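Local coordinates for protein peptide amidase (Stenotrophomonas maltophilia, PDB 1M22) that probably hydrolyses amide bonds as a member of the amidase signature family, at residues Phe6-Leu16 / Thr29-Arg37; Phe136-Ala147 / Gln361-Leu371. All coordinates share one frame; numbering follows the deposited sequence.

Interaction 1: residues Phe6-Leu16 / Thr29-Arg37; sequences FPYAETDVADL and TLTQAYLQR
The ring of Phe-6 carries Arg-37 on one face: CD of Arg-37 stands 3.6 Å from the ring centroid and only 1° off the normal, a CH-pi contact centred on the ring. At the edge of the same ring, near its plane, lies Tyr-34, with CE1 of Tyr-34 3.7 Å from CE2 of Phe-6; the two ring planes meet obliquely at 50°. Tyr-8 is held between two aliphatic groups. Pro-7 CG covers one face, CD1 of Leu-30 takes the opposite one at 3.8 Å from the centroid of the Tyr-8 ring, and CB of Ala-33 sits at the edge, 3.5 Å from CE2 of Tyr-8.

Arg-37 runs extended from CG to NE, which carries its methylene CD across Phe-6. The guanidinium lies 23° from the plane of that ring, one of its faces over Phe-6 CB. NE of Arg-37 donates a hydrogen bond to the carbonyl O of Ala-175, which helps hold the guanidinium there. Leu-16 completes the apolar layer, its CD1 4.1 Å from CD2 of Leu-30.

The polar link is indirect. A water lying in the plane of the Tyr-34 ring joins OH of Tyr-34 (2.7 Å) to the carbonyl O of Tyr-8 (2.8 Å), to which it donates. That carbonyl also accepts from Thr-11 N, closing the type II turn Tyr-8 to Thr-11, which overlaps the type I turn Phe-6 to Ala-9. The arrangement is a turn-rich N-terminal arm packed, together with the start of helix 13-21, along one side of helix 27-43, whose Tyr-34 also reaches strands 82-86 and 123-128 of the central mixed sheet.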
loop_
_atom_site.group_PDB
_atom_site.type_symbol
_atom_site.label_atom_id
_atom_site.label_comp_id
_atom_site.label_asym_id
_atom_site.label_seq_id
_atom_site.Cartn_x
_atom_site.Cartn_y
_atom_site.Cartn_z
ATOM N N PHE A 6 11.479 22.572 -1.038
ATOM C CA PHE A 6 12.102 21.392 -1.630
ATOM C C PHE A 6 11.922 21.436 -3.148
ATOM O O PHE A 6 10.801 21.397 -3.652
ATOM C CB PHE A 6 11.458 20.132 -1.046
ATOM C CG PHE A 6 12.211 18.867 -1.337
ATOM C CD1 PHE A 6 13.556 18.742 -0.999
ATOM C CD2 PHE A 6 11.566 17.784 -1.925
ATOM C CE1 PHE A 6 14.246 17.557 -1.241
ATOM C CE2 PHE A 6 12.246 16.594 -2.171
ATOM C CZ PHE A 6 13.590 16.481 -1.828
ATOM N N PRO A 7 13.036 21.507 -3.895
ATOM C CA PRO A 7 13.036 21.567 -5.360
ATOM C C PRO A 7 12.371 20.413 -6.104
ATOM O O PRO A 7 12.088 20.524 -7.295
ATOM C CB PRO A 7 14.521 21.693 -5.696
ATOM C CG PRO A 7 15.175 20.926 -4.593
ATOM C CD PRO A 7 14.414 21.406 -3.379
ATOM N N TYR A 8 12.112 19.308 -5.411
ATOM C CA TYR A 8 11.494 18.157 -6.063
ATOM C C TYR A 8 10.124 17.835 -5.489
ATOM O O TYR A 8 9.511 16.833 -5.848
ATOM C CB TYR A 8 12.417 16.944 -5.939
ATOM C CG TYR A 8 13.841 17.270 -6.317
ATOM C CD1 TYR A 8 14.164 17.671 -7.613
ATOM C CD2 TYR A 8 14.856 17.251 -5.362
ATOM C CE1 TYR A 8 15.460 18.054 -7.946
ATOM C CE2 TYR A 8 16.155 17.631 -5.685
ATOM C CZ TYR A 8 16.449 18.032 -6.977
ATOM O OH TYR A 8 17.729 18.429 -7.290
ATOM N N ALA A 9 9.638 18.697 -4.606
ATOM C CA ALA A 9 8.337 18.481 -3.993
ATOM C C ALA A 9 7.232 18.382 -5.039
ATOM O O ALA A 9 7.159 19.188 -5.967
ATOM C CB ALA A 9 8.029 19.606 -3.015
ATOM N N GLU A 10 6.383 17.373 -4.881
ATOM C CA GLU A 10 5.250 17.143 -5.773
ATOM C C GLU A 10 5.613 16.926 -7.239
ATOM O O GLU A 10 4.763 17.076 -8.114
ATOM C CB GLU A 10 4.259 18.311 -5.676
ATOM C CG GLU A 10 3.826 18.653 -4.259
ATOM C CD GLU A 10 3.238 17.467 -3.523
ATOM O OE1 GLU A 10 2.271 16.864 -4.036
ATOM O OE2 GLU A 10 3.745 17.141 -2.432
ATOM N N THR A 11 6.864 16.569 -7.512
ATOM C CA THR A 11 7.296 16.346 -8.889
ATOM C C THR A 11 7.088 14.891 -9.300
ATOM O O THR A 11 7.593 13.975 -8.651
ATOM C CB THR A 11 8.779 16.718 -9.069
ATOM O OG1 THR A 11 8.991 18.055 -8.596
ATOM C CG2 THR A 11 9.171 16.648 -10.540
ATOM N N ASP A 12 6.341 14.691 -10.383
ATOM C CA ASP A 12 6.040 13.353 -10.887
ATOM C C ASP A 12 7.256 12.603 -11.409
ATOM O O ASP A 12 8.256 13.200 -11.814
ATOM C CB ASP A 12 4.994 13.421 -12.006
ATOM C CG ASP A 12 3.648 13.908 -11.519
ATOM O OD1 ASP A 12 3.137 13.347 -10.531
ATOM O OD2 ASP A 12 3.097 14.849 -12.129
ATOM N N VAL A 13 7.149 11.279 -11.407
ATOM C CA VAL A 13 8.213 10.412 -11.885
ATOM C C VAL A 13 8.619 10.760 -13.315
ATOM O O VAL A 13 9.808 10.858 -13.621
ATOM C CB VAL A 13 7.774 8.928 -11.829
ATOM C CG1 VAL A 13 8.801 8.045 -12.518
ATOM C CG2 VAL A 13 7.599 8.499 -10.376
ATOM N N ALA A 14 7.635 10.957 -14.187
ATOM C CA ALA A 14 7.917 11.278 -15.583
ATOM C C ALA A 14 8.678 12.592 -15.717
ATOM O O ALA A 14 9.511 12.744 -16.608
ATOM C CB ALA A 14 6.622 11.343 -16.377
ATOM N N ASP A 15 8.384 13.543 -14.839
ATOM C CA ASP A 15 9.064 14.832 -14.886
ATOM C C ASP A 15 10.494 14.699 -14.375
ATOM O O ASP A 15 11.417 15.275 -14.948
ATOM C CB ASP A 15 8.291 15.874 -14.075
ATOM C CG ASP A 15 6.987 16.271 -14.741
ATOM O OD1 ASP A 15 7.033 16.772 -15.885
ATOM O OD2 ASP A 15 5.917 16.081 -14.127
ATOM N N LEU A 16 10.686 13.940 -13.299
ATOM C CA LEU A 16 12.029 13.733 -12.766
ATOM C C LEU A 16 12.858 13.027 -13.836
ATOM O O LEU A 16 14.029 13.354 -14.048
ATOM C CB LEU A 16 11.977 12.878 -11.496
ATOM C CG LEU A 16 11.338 13.533 -10.267
ATOM C CD1 LEU A 16 11.188 12.499 -9.159
ATOM C CD2 LEU A 16 12.184 14.715 -9.794
ATOM N N THR A 29 22.128 13.418 -7.193
ATOM C CA THR A 29 21.639 14.678 -6.642
ATOM C C THR A 29 20.250 14.472 -6.038
ATOM O O THR A 29 19.975 14.897 -4.914
ATOM C CB THR A 29 21.558 15.771 -7.731
ATOM O OG1 THR A 29 22.870 16.018 -8.256
ATOM C CG2 THR A 29 21.004 17.062 -7.157
ATOM N N LEU A 30 19.378 13.811 -6.791
ATOM C CA LEU A 30 18.017 13.546 -6.334
ATOM C C LEU A 30 18.029 12.663 -5.087
ATOM O O LEU A 30 17.338 12.945 -4.103
ATOM C CB LEU A 30 17.224 12.875 -7.457
ATOM C CG LEU A 30 15.743 12.572 -7.220
ATOM C CD1 LEU A 30 14.996 13.839 -6.831
ATOM C CD2 LEU A 30 15.155 11.976 -8.490
ATOM N N THR A 31 18.830 11.604 -5.130
ATOM C CA THR A 31 18.941 10.679 -4.012
ATOM C C THR A 31 19.450 11.372 -2.750
ATOM O O THR A 31 18.877 11.207 -1.670
ATOM C CB THR A 31 19.868 9.500 -4.377
ATOM O OG1 THR A 31 19.264 8.740 -5.433
ATOM C CG2 THR A 31 20.098 8.594 -3.177
ATOM N N GLN A 32 20.518 12.153 -2.876
ATOM C CA GLN A 32 21.051 12.838 -1.708
ATOM C C GLN A 32 20.078 13.888 -1.180
ATOM O O GLN A 32 20.045 14.158 0.020
ATOM C CB GLN A 32 22.416 13.457 -2.030
ATOM C CG GLN A 32 23.443 12.410 -2.453
ATOM C CD GLN A 32 24.879 12.871 -2.288
ATOM O OE1 GLN A 32 25.493 12.666 -1.239
ATOM N NE2 GLN A 32 25.420 13.497 -3.322
ATOM N N ALA A 33 19.276 14.474 -2.067
ATOM C CA ALA A 33 18.294 15.470 -1.649
ATOM C C ALA A 33 17.252 14.802 -0.753
ATOM O O ALA A 33 16.871 15.347 0.279
ATOM C CB ALA A 33 17.620 16.091 -2.858
ATOM N N TYR A 34 16.786 13.621 -1.150
ATOM C CA TYR A 34 15.809 12.909 -0.339
ATOM C C TYR A 34 16.421 12.488 0.997
ATOM O O TYR A 34 15.776 12.598 2.041
ATOM C CB TYR A 34 15.284 11.674 -1.079
ATOM C CG TYR A 34 14.264 11.977 -2.154
ATOM C CD1 TYR A 34 13.112 12.712 -1.867
ATOM C CD2 TYR A 34 14.425 11.489 -3.450
ATOM C CE1 TYR A 34 12.143 12.953 -2.843
ATOM C CE2 TYR A 34 13.462 11.722 -4.432
ATOM C CZ TYR A 34 12.325 12.451 -4.123
ATOM O OH TYR A 34 11.362 12.667 -5.084
ATOM N N LEU A 35 17.666 12.015 0.968
ATOM C CA LEU A 35 18.331 11.584 2.194
ATOM C C LEU A 35 18.478 12.741 3.176
ATOM O O LEU A 35 18.318 12.564 4.385
ATOM C CB LEU A 35 19.701 10.976 1.874
ATOM C CG LEU A 35 19.650 9.618 1.165
ATOM C CD1 LEU A 35 21.052 9.195 0.754
ATOM C CD2 LEU A 35 19.021 8.581 2.090
ATOM N N GLN A 36 18.768 13.929 2.656
ATOM C CA GLN A 36 18.918 15.098 3.514
ATOM C C GLN A 36 17.566 15.464 4.124
ATOM O O GLN A 36 17.486 15.843 5.295
ATOM C CB GLN A 36 19.473 16.277 2.710
ATOM C CG GLN A 36 19.773 17.511 3.546
ATOM C CD GLN A 36 20.495 18.584 2.755
ATOM O OE1 GLN A 36 21.569 18.347 2.201
ATOM N NE2 GLN A 36 19.908 19.776 2.702
ATOM N N ARG A 37 16.504 15.342 3.332
ATOM C CA ARG A 37 15.162 15.659 3.808
ATOM C C ARG A 37 14.729 14.635 4.861
ATOM O O ARG A 37 14.073 14.982 5.843
ATOM C CB ARG A 37 14.180 15.686 2.630
ATOM C CG ARG A 37 12.805 16.242 2.968
ATOM C CD ARG A 37 12.003 16.490 1.696
ATOM N NE ARG A 37 10.604 16.814 1.961
ATOM C CZ ARG A 37 10.149 18.009 2.322
ATOM N NH1 ARG A 37 10.981 19.032 2.469
ATOM N NH2 ARG A 37 8.853 18.181 2.541
HETATM O O HOH W 1 9.601 14.550 -4.290
#

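Interaction 2: residues Phe136-Ala147 / Gln361-Leu371; sequences FRGNDSISGWSA and QELGLFGQELL
The guanidinium of Arg-137 lies obliquely over one face of the Phe-366 ring, planes 39° apart, in an off-centre cation-pi contact: NH2 of Arg-137 is 3.4 Å above the ring plane of Phe-366, toward its rim. Ser-141 covers the opposite face, its CA centred over the Phe-366 ring at 3.6 Å from the centroid. Chi1 of 56° sets CG of Phe-366 between its own backbone N and carbonyl carbon, turning the ring into this slot.

A bend at chi3 turns the guanidinium of Arg-137 toward the backbone. NE and NH2 grip the carbonyl O of Gly-367 side-on from one face of its plane, and NH1 of Arg-137 bonds to Glu-362 O at 2.8 Å. CD2 of Leu-363 lies over the guanidinium face turned from Phe-366. NH1 also forms salt bridges with Glu-132 and with OE1 of Glu-362, whose OE2 is held by the backbone N of Leu-101.

The arginine thus binds the carbonyl at the end of helix 359-362 and one in the linker to helix 369-375. O of Arg-137 accepts from N of Leu-371 at 3.2 Å, at the start of the second helix. This loop region belongs to the amidase fold near the catalytic serines: the side chain of Phe-136 is about 8 Å from that of Ser-165.

Trp-145 slides obliquely past Phe-366 in the opposite direction and takes CD1 of Leu-365 over its five-membered ring, 3.6 Å from the centroid. Asn-139 N gives a straighter bond to OE1 of Glu-369 (2.9 Å, 162°), meeting it from above the carboxylate plane.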
loop_
_atom_site.group_PDB
_atom_site.type_symbol
_atom_site.label_atom_id
_atom_site.label_comp_id
_atom_site.label_asym_id
_atom_site.label_seq_id
_atom_site.Cartn_x
_atom_site.Cartn_y
_atom_site.Cartn_z
ATOM N N PHE A 136 -0.809 -7.739 12.387
ATOM C CA PHE A 136 -1.434 -9.023 12.674
ATOM C C PHE A 136 -0.744 -9.637 13.887
ATOM O O PHE A 136 -0.373 -10.810 13.877
ATOM C CB PHE A 136 -1.349 -9.981 11.483
ATOM C CG PHE A 136 -2.425 -11.029 11.491
ATOM C CD1 PHE A 136 -3.736 -10.687 11.185
ATOM C CD2 PHE A 136 -2.141 -12.341 11.852
ATOM C CE1 PHE A 136 -4.756 -11.635 11.239
ATOM C CE2 PHE A 136 -3.154 -13.301 11.909
ATOM C CZ PHE A 136 -4.465 -12.945 11.602
ATOM N N ARG A 137 -0.570 -8.837 14.936
ATOM C CA ARG A 137 0.082 -9.322 16.145
ATOM C C ARG A 137 -0.851 -9.398 17.344
ATOM O O ARG A 137 -0.953 -10.446 17.981
ATOM C CB ARG A 137 1.281 -8.447 16.510
ATOM C CG ARG A 137 2.232 -9.147 17.472
ATOM C CD ARG A 137 3.211 -8.191 18.117
ATOM N NE ARG A 137 2.604 -7.430 19.206
ATOM C CZ ARG A 137 3.260 -6.526 19.927
ATOM N NH1 ARG A 137 4.532 -6.273 19.666
ATOM N NH2 ARG A 137 2.648 -5.892 20.921
ATOM N N GLY A 138 -1.530 -8.298 17.660
ATOM C CA GLY A 138 -2.419 -8.319 18.812
ATOM C C GLY A 138 -3.659 -7.451 18.729
ATOM O O GLY A 138 -3.861 -6.731 17.749
ATOM N N ASN A 139 -4.496 -7.531 19.762
ATOM C CA ASN A 139 -5.723 -6.740 19.835
ATOM C C ASN A 139 -5.390 -5.335 20.332
ATOM O O ASN A 139 -4.379 -5.132 21.000
ATOM C CB ASN A 139 -6.736 -7.369 20.804
ATOM C CG ASN A 139 -7.115 -8.787 20.429
ATOM O OD1 ASN A 139 -7.248 -9.118 19.253
ATOM N ND2 ASN A 139 -7.316 -9.630 21.438
ATOM N N ASP A 140 -6.250 -4.373 20.012
ATOM C CA ASP A 140 -6.053 -2.987 20.431
ATOM C C ASP A 140 -4.672 -2.470 20.053
ATOM O O ASP A 140 -4.033 -1.744 20.816
ATOM C CB ASP A 140 -6.243 -2.846 21.945
ATOM C CG ASP A 140 -7.598 -3.333 22.410
ATOM O OD1 ASP A 140 -8.604 -3.054 21.724
ATOM O OD2 ASP A 140 -7.661 -3.986 23.472
ATOM N N SER A 141 -4.215 -2.844 18.865
ATOM C CA SER A 141 -2.911 -2.416 18.386
ATOM C C SER A 141 -2.911 -0.931 18.039
ATOM O O SER A 141 -3.965 -0.322 17.858
ATOM C CB SER A 141 -2.528 -3.223 17.151
ATOM O OG SER A 141 -3.472 -3.003 16.119
ATOM N N ILE A 142 -1.715 -0.357 17.950
ATOM C CA ILE A 142 -1.550 1.050 17.610
ATOM C C ILE A 142 -1.000 1.133 16.187
ATOM O O ILE A 142 0.103 0.663 15.905
ATOM C CB ILE A 142 -0.566 1.742 18.576
ATOM C CG1 ILE A 142 -1.060 1.594 20.020
ATOM C CG2 ILE A 142 -0.428 3.216 18.211
ATOM C CD1 ILE A 142 -0.081 2.097 21.054
ATOM N N SER A 143 -1.776 1.722 15.286
ATOM C CA SER A 143 -1.354 1.840 13.896
ATOM C C SER A 143 -0.060 2.628 13.750
ATOM O O SER A 143 0.119 3.676 14.377
ATOM C CB SER A 143 -2.447 2.513 13.066
ATOM O OG SER A 143 -3.614 1.714 13.020
ATOM N N GLY A 144 0.846 2.114 12.927
ATOM C CA GLY A 144 2.100 2.803 12.694
ATOM C C GLY A 144 3.180 2.600 13.737
ATOM O O GLY A 144 4.232 3.233 13.662
ATOM N N TRP A 145 2.933 1.729 14.710
ATOM C CA TRP A 145 3.926 1.465 15.744
ATOM C C TRP A 145 4.585 0.101 15.603
ATOM O O TRP A 145 3.929 -0.888 15.278
ATOM C CB TRP A 145 3.298 1.527 17.142
ATOM C CG TRP A 145 4.298 1.208 18.235
ATOM C CD1 TRP A 145 5.135 2.088 18.862
ATOM C CD2 TRP A 145 4.636 -0.094 18.736
ATOM N NE1 TRP A 145 5.977 1.415 19.717
ATOM C CE2 TRP A 145 5.694 0.076 19.659
ATOM C CE3 TRP A 145 4.153 -1.387 18.492
ATOM C CZ2 TRP A 145 6.277 -1.001 20.339
ATOM C CZ3 TRP A 145 4.734 -2.459 19.171
ATOM C CH2 TRP A 145 5.786 -2.254 20.082
ATOM N N SER A 146 5.890 0.061 15.849
ATOM C CA SER A 146 6.636 -1.191 15.855
ATOM C C SER A 146 7.752 -1.010 16.882
ATOM O O SER A 146 8.162 0.116 17.172
ATOM C CB SER A 146 7.209 -1.529 14.470
ATOM O OG SER A 146 8.316 -0.718 14.136
ATOM N N ALA A 147 8.228 -2.110 17.450
ATOM C CA ALA A 147 9.278 -2.020 18.454
ATOM C C ALA A 147 10.586 -1.502 17.868
ATOM O O ALA A 147 11.300 -0.729 18.509
ATOM C CB ALA A 147 9.497 -3.381 19.101
ATOM N N GLN A 361 10.092 -4.447 25.785
ATOM C CA GLN A 361 10.231 -3.719 24.527
ATOM C C GLN A 361 9.152 -4.041 23.498
ATOM O O GLN A 361 8.824 -3.204 22.656
ATOM C CB GLN A 361 11.598 -4.002 23.892
ATOM C CG GLN A 361 12.807 -3.579 24.716
ATOM C CD GLN A 361 12.997 -4.423 25.959
ATOM O OE1 GLN A 361 12.972 -5.654 25.899
ATOM N NE2 GLN A 361 13.201 -3.766 27.096
ATOM N N GLU A 362 8.595 -5.246 23.569
ATOM C CA GLU A 362 7.590 -5.676 22.599
ATOM C C GLU A 362 6.125 -5.657 23.024
ATOM O O GLU A 362 5.249 -5.365 22.209
ATOM C CB GLU A 362 7.924 -7.089 22.113
ATOM C CG GLU A 362 9.153 -7.191 21.221
ATOM C CD GLU A 362 8.917 -6.645 19.824
ATOM O OE1 GLU A 362 7.793 -6.164 19.554
ATOM O OE2 GLU A 362 9.857 -6.700 19.004
ATOM N N LEU A 363 5.850 -5.966 24.286
ATOM C CA LEU A 363 4.471 -6.035 24.756
ATOM C C LEU A 363 4.066 -4.965 25.767
ATOM O O LEU A 363 3.209 -5.206 26.615
ATOM C CB LEU A 363 4.219 -7.426 25.349
ATOM C CG LEU A 363 4.648 -8.601 24.462
ATOM C CD1 LEU A 363 4.466 -9.906 25.218
ATOM C CD2 LEU A 363 3.841 -8.607 23.170
ATOM N N GLY A 364 4.662 -3.784 25.659
ATOM C CA GLY A 364 4.345 -2.711 26.584
ATOM C C GLY A 364 3.100 -1.905 26.254
ATOM O O GLY A 364 2.441 -1.389 27.157
ATOM N N LEU A 365 2.770 -1.790 24.970
ATOM C CA LEU A 365 1.598 -1.024 24.551
ATOM C C LEU A 365 0.365 -1.903 24.352
ATOM O O LEU A 365 -0.748 -1.508 24.693
ATOM C CB LEU A 365 1.911 -0.256 23.266
ATOM C CG LEU A 365 3.026 0.789 23.390
ATOM C CD1 LEU A 365 3.285 1.426 22.033
ATOM C CD2 LEU A 365 2.631 1.848 24.410
ATOM N N PHE A 366 0.569 -3.085 23.783
ATOM C CA PHE A 366 -0.510 -4.045 23.569
ATOM C C PHE A 366 0.090 -5.445 23.460
ATOM O O PHE A 366 1.307 -5.597 23.394
ATOM C CB PHE A 366 -1.346 -3.700 22.323
ATOM C CG PHE A 366 -0.551 -3.573 21.057
ATOM C CD1 PHE A 366 0.146 -2.403 20.769
ATOM C CD2 PHE A 366 -0.511 -4.622 20.143
ATOM C CE1 PHE A 366 0.873 -2.277 19.585
ATOM C CE2 PHE A 366 0.213 -4.505 18.956
ATOM C CZ PHE A 366 0.904 -3.331 18.677
ATOM N N GLY A 367 -0.765 -6.462 23.442
ATOM C CA GLY A 367 -0.282 -7.832 23.403
ATOM C C GLY A 367 0.006 -8.478 22.063
ATOM O O GLY A 367 0.289 -7.802 21.068
ATOM N N GLN A 368 -0.053 -9.807 22.052
ATOM C CA GLN A 368 0.198 -10.590 20.846
ATOM C C GLN A 368 -0.856 -11.685 20.696
ATOM O O GLN A 368 -0.552 -12.817 20.309
ATOM C CB GLN A 368 1.608 -11.197 20.891
ATOM C CG GLN A 368 1.861 -12.171 22.040
ATOM C CD GLN A 368 3.281 -12.708 22.036
ATOM O OE1 GLN A 368 3.949 -12.718 21.003
ATOM N NE2 GLN A 368 3.746 -13.177 23.191
ATOM N N GLU A 369 -2.102 -11.320 20.981
ATOM C CA GLU A 369 -3.230 -12.243 20.909
ATOM C C GLU A 369 -3.456 -12.903 19.553
ATOM O O GLU A 369 -3.877 -14.057 19.488
ATOM C CB GLU A 369 -4.518 -11.534 21.344
ATOM C CG GLU A 369 -4.468 -10.988 22.767
ATOM C CD GLU A 369 -4.072 -9.521 22.840
ATOM O OE1 GLU A 369 -3.375 -9.026 21.930
ATOM O OE2 GLU A 369 -4.450 -8.854 23.827
ATOM N N LEU A 370 -3.191 -12.182 18.467
ATOM C CA LEU A 370 -3.386 -12.759 17.142
ATOM C C LEU A 370 -2.330 -13.823 16.855
ATOM O O LEU A 370 -2.626 -14.837 16.225
ATOM C CB LEU A 370 -3.372 -11.665 16.067
ATOM C CG LEU A 370 -4.567 -10.707 16.145
ATOM C CD1 LEU A 370 -4.412 -9.617 15.095
ATOM C CD2 LEU A 370 -5.868 -11.472 15.932
ATOM N N LEU A 371 -1.103 -13.596 17.320
ATOM C CA LEU A 371 -0.045 -14.584 17.127
ATOM C C LEU A 371 -0.431 -15.851 17.881
ATOM O O LEU A 371 -0.307 -16.959 17.364
ATOM C CB LEU A 371 1.294 -14.080 17.672
ATOM C CG LEU A 371 1.888 -12.790 17.104
ATOM C CD1 LEU A 371 3.303 -12.623 17.632
ATOM C CD2 LEU A 371 1.902 -12.842 15.577
HETATM O O HOH W 2 -3.680 -6.221 23.363
HETATM O O HOH W 3 -3.692 -0.350 23.264
#

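Overall arrangement
Interaction 1 closes before interaction 2 opens along the chain, and the two do not touch: their centres are 34 Å apart and their nearest atoms about 17 Å. Those centres lie 21 and 20 Å, respectively, from the centre of the chain. Interaction 1 joins neighbouring pieces, with 12 residues between its segments, and borders strands 82-86 and 123-128 of the eleven-stranded mixed sheet. Interaction 2 spans 213 intervening residues, bringing the loop after helix 132-135 and the short strand 145-146 to helices 359-362 and 369-375. The local contact lies away from the annotated sites, whereas the long-range one has Phe-136 about 9 Å from the nucleophile Ser-189, side chain to side chain.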